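Local coordinates for putative isomerase (Streptomyces coelicolor A3, PDB 2OQH), which probably acts in sugar-acid metabolism as a member of the enolase superfamily, perhaps dehydrating D-glucarate to 5-dehydro-4-deoxy-D-glucarate, at residues Phe255-Gly269 with Leu283-His297. Residues are numbered along the deposited sequence; the frame is centred on the assembly and turned at random.
Sequences FAPAMRLNAVDVIHG and LAAHCETFGLGMNLH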
loop_
_atom_site.group_PDB
_atom_site.type_symbol
_atom_site.label_atom_id
_atom_site.label_comp_id
_atom_site.label_asym_id
_atom_site.label_seq_id
_atom_site.Cartn_x
_atom_site.Cartn_y
_atom_site.Cartn_z
ATOM N N PHE A 255 15.593 -1.981 9.012
ATOM C CA PHE A 255 16.148 -2.943 8.076
ATOM C C PHE A 255 17.351 -3.768 8.531
ATOM O O PHE A 255 17.283 -4.991 8.548
ATOM C CB PHE A 255 16.489 -2.258 6.757
ATOM C CG PHE A 255 16.566 -3.208 5.602
ATOM C CD1 PHE A 255 15.417 -3.565 4.905
ATOM C CD2 PHE A 255 17.785 -3.779 5.233
ATOM C CE1 PHE A 255 15.471 -4.483 3.849
ATOM C CE2 PHE A 255 17.857 -4.700 4.182
ATOM C CZ PHE A 255 16.695 -5.053 3.486
ATOM N N ALA A 256 18.452 -3.103 8.869
ATOM C CA ALA A 256 19.662 -3.796 9.304
ATOM C C ALA A 256 19.368 -4.770 10.446
ATOM O O ALA A 256 19.732 -5.941 10.372
ATOM C CB ALA A 256 20.724 -2.789 9.721
ATOM N N PRO A 257 18.711 -4.299 11.518
ATOM C CA PRO A 257 18.410 -5.213 12.624
ATOM C C PRO A 257 17.581 -6.424 12.164
ATOM O O PRO A 257 17.864 -7.556 12.547
ATOM C CB PRO A 257 17.650 -4.324 13.604
ATOM C CG PRO A 257 18.257 -2.976 13.363
ATOM C CD PRO A 257 18.314 -2.922 11.860
ATOM N N ALA A 258 16.566 -6.185 11.337
ATOM C CA ALA A 258 15.722 -7.273 10.847
ATOM C C ALA A 258 16.529 -8.299 10.049
ATOM O O ALA A 258 16.272 -9.499 10.127
ATOM C CB ALA A 258 14.591 -6.720 9.982
HETATM N N MSE A 259 17.493 -7.826 9.273
HETATM C CA MSE A 259 18.311 -8.735 8.483
HETATM C C MSE A 259 19.249 -9.530 9.384
HETATM O O MSE A 259 19.372 -10.738 9.239
HETATM C CB MSE A 259 19.129 -7.964 7.442
HETATM C CG MSE A 259 18.288 -7.238 6.410
HETATM SE SE MSE A 259 17.235 -8.473 5.363
HETATM C CE MSE A 259 15.579 -8.428 6.382
ATOM N N ARG A 260 19.904 -8.860 10.325
ATOM C CA ARG A 260 20.826 -9.572 11.206
ATOM C C ARG A 260 20.120 -10.605 12.076
ATOM O O ARG A 260 20.717 -11.612 12.458
ATOM C CB ARG A 260 21.597 -8.599 12.093
ATOM C CG ARG A 260 22.675 -7.831 11.367
ATOM C CD ARG A 260 23.614 -7.154 12.354
ATOM N NE ARG A 260 24.540 -6.251 11.679
ATOM C CZ ARG A 260 25.510 -6.633 10.853
ATOM N NH1 ARG A 260 25.706 -7.920 10.590
ATOM N NH2 ARG A 260 26.266 -5.716 10.268
ATOM N N LEU A 261 18.855 -10.355 12.391
ATOM C CA LEU A 261 18.087 -11.279 13.218
ATOM C C LEU A 261 17.247 -12.251 12.392
ATOM O O LEU A 261 16.506 -13.056 12.951
ATOM C CB LEU A 261 17.181 -10.503 14.183
ATOM C CG LEU A 261 17.900 -9.609 15.204
ATOM C CD1 LEU A 261 16.874 -8.920 16.082
ATOM C CD2 LEU A 261 18.847 -10.434 16.056
ATOM N N ASN A 262 17.365 -12.167 11.065
ATOM C CA ASN A 262 16.627 -13.044 10.150
ATOM C C ASN A 262 15.142 -13.087 10.477
ATOM O O ASN A 262 14.556 -14.163 10.596
ATOM C CB ASN A 262 17.198 -14.460 10.215
ATOM C CG ASN A 262 18.630 -14.521 9.746
ATOM O OD1 ASN A 262 18.923 -14.251 8.587
ATOM N ND2 ASN A 262 19.532 -14.865 10.648
ATOM N N ALA A 263 14.540 -11.912 10.592
ATOM C CA ALA A 263 13.132 -11.786 10.951
ATOM C C ALA A 263 12.095 -11.931 9.844
ATOM O O ALA A 263 10.957 -12.290 10.133
ATOM C CB ALA A 263 12.913 -10.455 11.669
ATOM N N VAL A 264 12.461 -11.655 8.593
ATOM C CA VAL A 264 11.488 -11.730 7.507
ATOM C C VAL A 264 12.021 -12.249 6.170
ATOM O O VAL A 264 13.222 -12.215 5.909
ATOM C CB VAL A 264 10.853 -10.346 7.255
ATOM C CG1 VAL A 264 10.239 -9.793 8.552
ATOM C CG2 VAL A 264 11.905 -9.388 6.723
ATOM N N ASP A 265 11.106 -12.713 5.321
ATOM C CA ASP A 265 11.454 -13.235 3.998
ATOM C C ASP A 265 10.900 -12.334 2.898
ATOM O O ASP A 265 11.395 -12.329 1.770
ATOM C CB ASP A 265 10.874 -14.640 3.806
ATOM C CG ASP A 265 11.339 -15.614 4.867
ATOM O OD1 ASP A 265 12.561 -15.879 4.927
ATOM O OD2 ASP A 265 10.485 -16.115 5.638
ATOM N N VAL A 266 9.855 -11.590 3.236
ATOM C CA VAL A 266 9.206 -10.695 2.291
ATOM C C VAL A 266 8.829 -9.394 2.986
ATOM O O VAL A 266 8.290 -9.413 4.094
ATOM C CB VAL A 266 7.911 -11.338 1.724
ATOM C CG1 VAL A 266 7.249 -10.399 0.719
ATOM C CG2 VAL A 266 8.232 -12.682 1.077
ATOM N N ILE A 267 9.114 -8.267 2.343
ATOM C CA ILE A 267 8.767 -6.976 2.919
ATOM C C ILE A 267 7.755 -6.238 2.051
ATOM O O ILE A 267 7.834 -6.276 0.831
ATOM C CB ILE A 267 9.998 -6.070 3.089
ATOM C CG1 ILE A 267 10.994 -6.718 4.052
ATOM C CG2 ILE A 267 9.568 -4.710 3.630
ATOM C CD1 ILE A 267 12.247 -5.892 4.287
ATOM N N HIS A 268 6.804 -5.573 2.697
ATOM C CA HIS A 268 5.783 -4.796 1.999
ATOM C C HIS A 268 6.225 -3.344 1.854
ATOM O O HIS A 268 6.510 -2.680 2.845
ATOM C CB HIS A 268 4.463 -4.805 2.782
ATOM C CG HIS A 268 3.471 -5.822 2.310
ATOM N ND1 HIS A 268 2.982 -5.845 1.023
ATOM C CD2 HIS A 268 2.855 -6.830 2.964
ATOM C CE1 HIS A 268 2.105 -6.827 0.903
ATOM N NE2 HIS A 268 2.012 -7.442 2.069
ATOM N N GLY A 269 6.293 -2.852 0.626
ATOM C CA GLY A 269 6.645 -1.460 0.425
ATOM C C GLY A 269 5.347 -0.680 0.542
ATOM O O GLY A 269 4.278 -1.283 0.595
ATOM N N LEU A 283 14.018 0.756 -1.222
ATOM C CA LEU A 283 13.650 -0.466 -0.525
ATOM C C LEU A 283 13.676 -1.665 -1.470
ATOM O O LEU A 283 14.080 -2.765 -1.082
ATOM C CB LEU A 283 12.263 -0.309 0.106
ATOM C CG LEU A 283 11.704 -1.483 0.915
ATOM C CD1 LEU A 283 12.753 -2.010 1.892
ATOM C CD2 LEU A 283 10.452 -1.020 1.658
ATOM N N ALA A 284 13.248 -1.453 -2.712
ATOM C CA ALA A 284 13.239 -2.527 -3.698
ATOM C C ALA A 284 14.676 -2.999 -3.906
ATOM O O ALA A 284 14.946 -4.199 -3.998
ATOM C CB ALA A 284 12.646 -2.030 -5.012
ATOM N N ALA A 285 15.598 -2.046 -3.976
ATOM C CA ALA A 285 17.004 -2.383 -4.151
ATOM C C ALA A 285 17.471 -3.218 -2.953
ATOM O O ALA A 285 18.118 -4.251 -3.121
ATOM C CB ALA A 285 17.840 -1.105 -4.267
ATOM N N HIS A 286 17.135 -2.760 -1.746
ATOM C CA HIS A 286 17.506 -3.469 -0.521
ATOM C C HIS A 286 16.999 -4.910 -0.534
ATOM O O HIS A 286 17.714 -5.833 -0.142
ATOM C CB HIS A 286 16.943 -2.757 0.717
ATOM C CG HIS A 286 17.735 -1.558 1.154
ATOM N ND1 HIS A 286 17.925 -0.453 0.353
ATOM C CD2 HIS A 286 18.341 -1.276 2.332
ATOM C CE1 HIS A 286 18.610 0.459 1.021
ATOM N NE2 HIS A 286 18.876 -0.014 2.225
ATOM N N CYS A 287 15.761 -5.105 -0.973
ATOM C CA CYS A 287 15.195 -6.449 -1.015
ATOM C C CYS A 287 15.939 -7.388 -1.967
ATOM O O CYS A 287 16.153 -8.561 -1.648
ATOM C CB CYS A 287 13.719 -6.394 -1.400
ATOM S SG CYS A 287 12.672 -5.693 -0.126
ATOM N N GLU A 288 16.318 -6.883 -3.134
ATOM C CA GLU A 288 17.036 -7.710 -4.096
ATOM C C GLU A 288 18.410 -8.083 -3.547
ATOM O O GLU A 288 18.865 -9.211 -3.711
ATOM C CB GLU A 288 17.195 -6.975 -5.427
ATOM C CG GLU A 288 15.877 -6.588 -6.076
ATOM C CD GLU A 288 16.064 -6.036 -7.477
ATOM O OE1 GLU A 288 16.986 -5.218 -7.676
ATOM O OE2 GLU A 288 15.284 -6.414 -8.375
ATOM N N THR A 289 19.063 -7.129 -2.891
ATOM C CA THR A 289 20.388 -7.363 -2.327
ATOM C C THR A 289 20.348 -8.455 -1.266
ATOM O O THR A 289 21.255 -9.278 -1.171
ATOM C CB THR A 289 20.956 -6.074 -1.686
ATOM O OG1 THR A 289 21.121 -5.074 -2.698
ATOM C CG2 THR A 289 22.311 -6.347 -1.016
ATOM N N PHE A 290 19.280 -8.479 -0.482
ATOM C CA PHE A 290 19.171 -9.469 0.575
ATOM C C PHE A 290 18.293 -10.657 0.254
ATOM O O PHE A 290 17.912 -11.410 1.146
ATOM C CB PHE A 290 18.694 -8.788 1.851
ATOM C CG PHE A 290 19.791 -8.062 2.574
ATOM C CD1 PHE A 290 20.583 -8.731 3.510
ATOM C CD2 PHE A 290 20.064 -6.725 2.297
ATOM C CE1 PHE A 290 21.655 -8.079 4.148
ATOM C CE2 PHE A 290 21.133 -6.063 2.929
ATOM C CZ PHE A 290 21.922 -6.751 3.861
ATOM N N GLY A 291 17.989 -10.832 -1.025
ATOM C CA GLY A 291 17.161 -11.950 -1.436
ATOM C C GLY A 291 15.812 -12.007 -0.745
ATOM O O GLY A 291 15.375 -13.067 -0.304
ATOM N N LEU A 292 15.153 -10.860 -0.638
ATOM C CA LEU A 292 13.842 -10.800 -0.013
ATOM C C LEU A 292 12.791 -10.580 -1.081
ATOM O O LEU A 292 13.056 -9.937 -2.092
ATOM C CB LEU A 292 13.758 -9.628 0.967
ATOM C CG LEU A 292 14.744 -9.527 2.124
ATOM C CD1 LEU A 292 14.410 -8.282 2.929
ATOM C CD2 LEU A 292 14.674 -10.783 2.994
ATOM N N GLY A 293 11.601 -11.126 -0.866
ATOM C CA GLY A 293 10.532 -10.883 -1.805
ATOM C C GLY A 293 10.015 -9.507 -1.416
ATOM O O GLY A 293 10.375 -8.991 -0.353
HETATM N N MSE A 294 9.196 -8.894 -2.263
HETATM C CA MSE A 294 8.630 -7.583 -1.958
HETATM C C MSE A 294 7.268 -7.448 -2.619
HETATM O O MSE A 294 7.012 -8.037 -3.662
HETATM C CB MSE A 294 9.531 -6.444 -2.461
HETATM C CG MSE A 294 8.968 -5.045 -2.167
HETATM SE SE MSE A 294 9.980 -3.554 -2.917
HETATM C CE MSE A 294 9.206 -2.131 -1.855
ATOM N N ASN A 295 6.397 -6.670 -1.996
ATOM C CA ASN A 295 5.065 -6.430 -2.534
ATOM C C ASN A 295 4.674 -5.072 -1.974
ATOM O O ASN A 295 5.431 -4.489 -1.202
ATOM C CB ASN A 295 4.102 -7.518 -2.046
ATOM C CG ASN A 295 2.878 -7.670 -2.937
ATOM O OD1 ASN A 295 2.803 -7.092 -4.029
ATOM N ND2 ASN A 295 1.915 -8.467 -2.479
ATOM N N LEU A 296 3.518 -4.549 -2.365
ATOM C CA LEU A 296 3.089 -3.273 -1.822
ATOM C C LEU A 296 1.888 -3.456 -0.914
ATOM O O LEU A 296 1.000 -4.267 -1.182
ATOM C CB LEU A 296 2.752 -2.276 -2.933
ATOM C CG LEU A 296 3.919 -1.737 -3.770
ATOM C CD1 LEU A 296 3.403 -0.645 -4.691
ATOM C CD2 LEU A 296 5.023 -1.195 -2.861
ATOM N N HIS A 297 1.884 -2.705 0.178
ATOM C CA HIS A 297 0.807 -2.738 1.151
ATOM C C HIS A 297 -0.145 -1.593 0.830
ATOM O O HIS A 297 0.285 -0.537 0.376
ATOM C CB HIS A 297 1.383 -2.564 2.557
ATOM C CG HIS A 297 0.353 -2.316 3.613
ATOM N ND1 HIS A 297 0.027 -1.051 4.055
ATOM C CD2 HIS A 297 -0.413 -3.172 4.328
ATOM C CE1 HIS A 297 -0.892 -1.141 5.000
ATOM N NE2 HIS A 297 -1.175 -2.418 5.184
HETATM O O HOH W 1 13.464 -14.161 1.386
#
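The carbonyl oxygen of Asp265 takes two hydrogen bonds: Gly293 N donates to Asp265 O at 2.9 Å in the carbonyl plane, and a water donates to it as well as to Gly291 O. From there strands 266-269 and 293-296 run parallel, their bonds alternating down to a short one of 2.6 Å from Gly269 N to Asn295 O and another from His297 N to Gly269 O. His268 and Asn295 lie side by side on one face of this sheet, ring and amide planes only 23° apart, and Asn295 ND2 is hydrogen-bonded to Tyr221 and to the carbonyl of Ala322. On the face carrying Ile267 and Met294 the helices close in. Phe255, its CG turned opposite the backbone N (chi1 -158°), swings its ring between His286 and Phe290. One ring face receives the edge of His286, a T-shaped pair with planes at 86°, while its own edge is turned to the face of Phe290 in an offset edge-to-face pair, Phe255 CE2 to Phe290 CD2 3.5 Å. Met259, a selenomethionine, lays CG over the Phe290 face and points CE at Leu292 CD1, 3.6 Å away; Leu292 CD1 in turn presses on Ile267 CD1 at 3.5 Å, tighter than a usual carbon contact. Were Phe255 cut back to alanine, His286 and Phe290 would probably lose the ring they share, with a gap likely beside Leu292. Helices 252-260 and 277-289 thus pack together outside two neighbouring parallel strands of the TIM-type barrel, with strand 243-245 flanking 266-269.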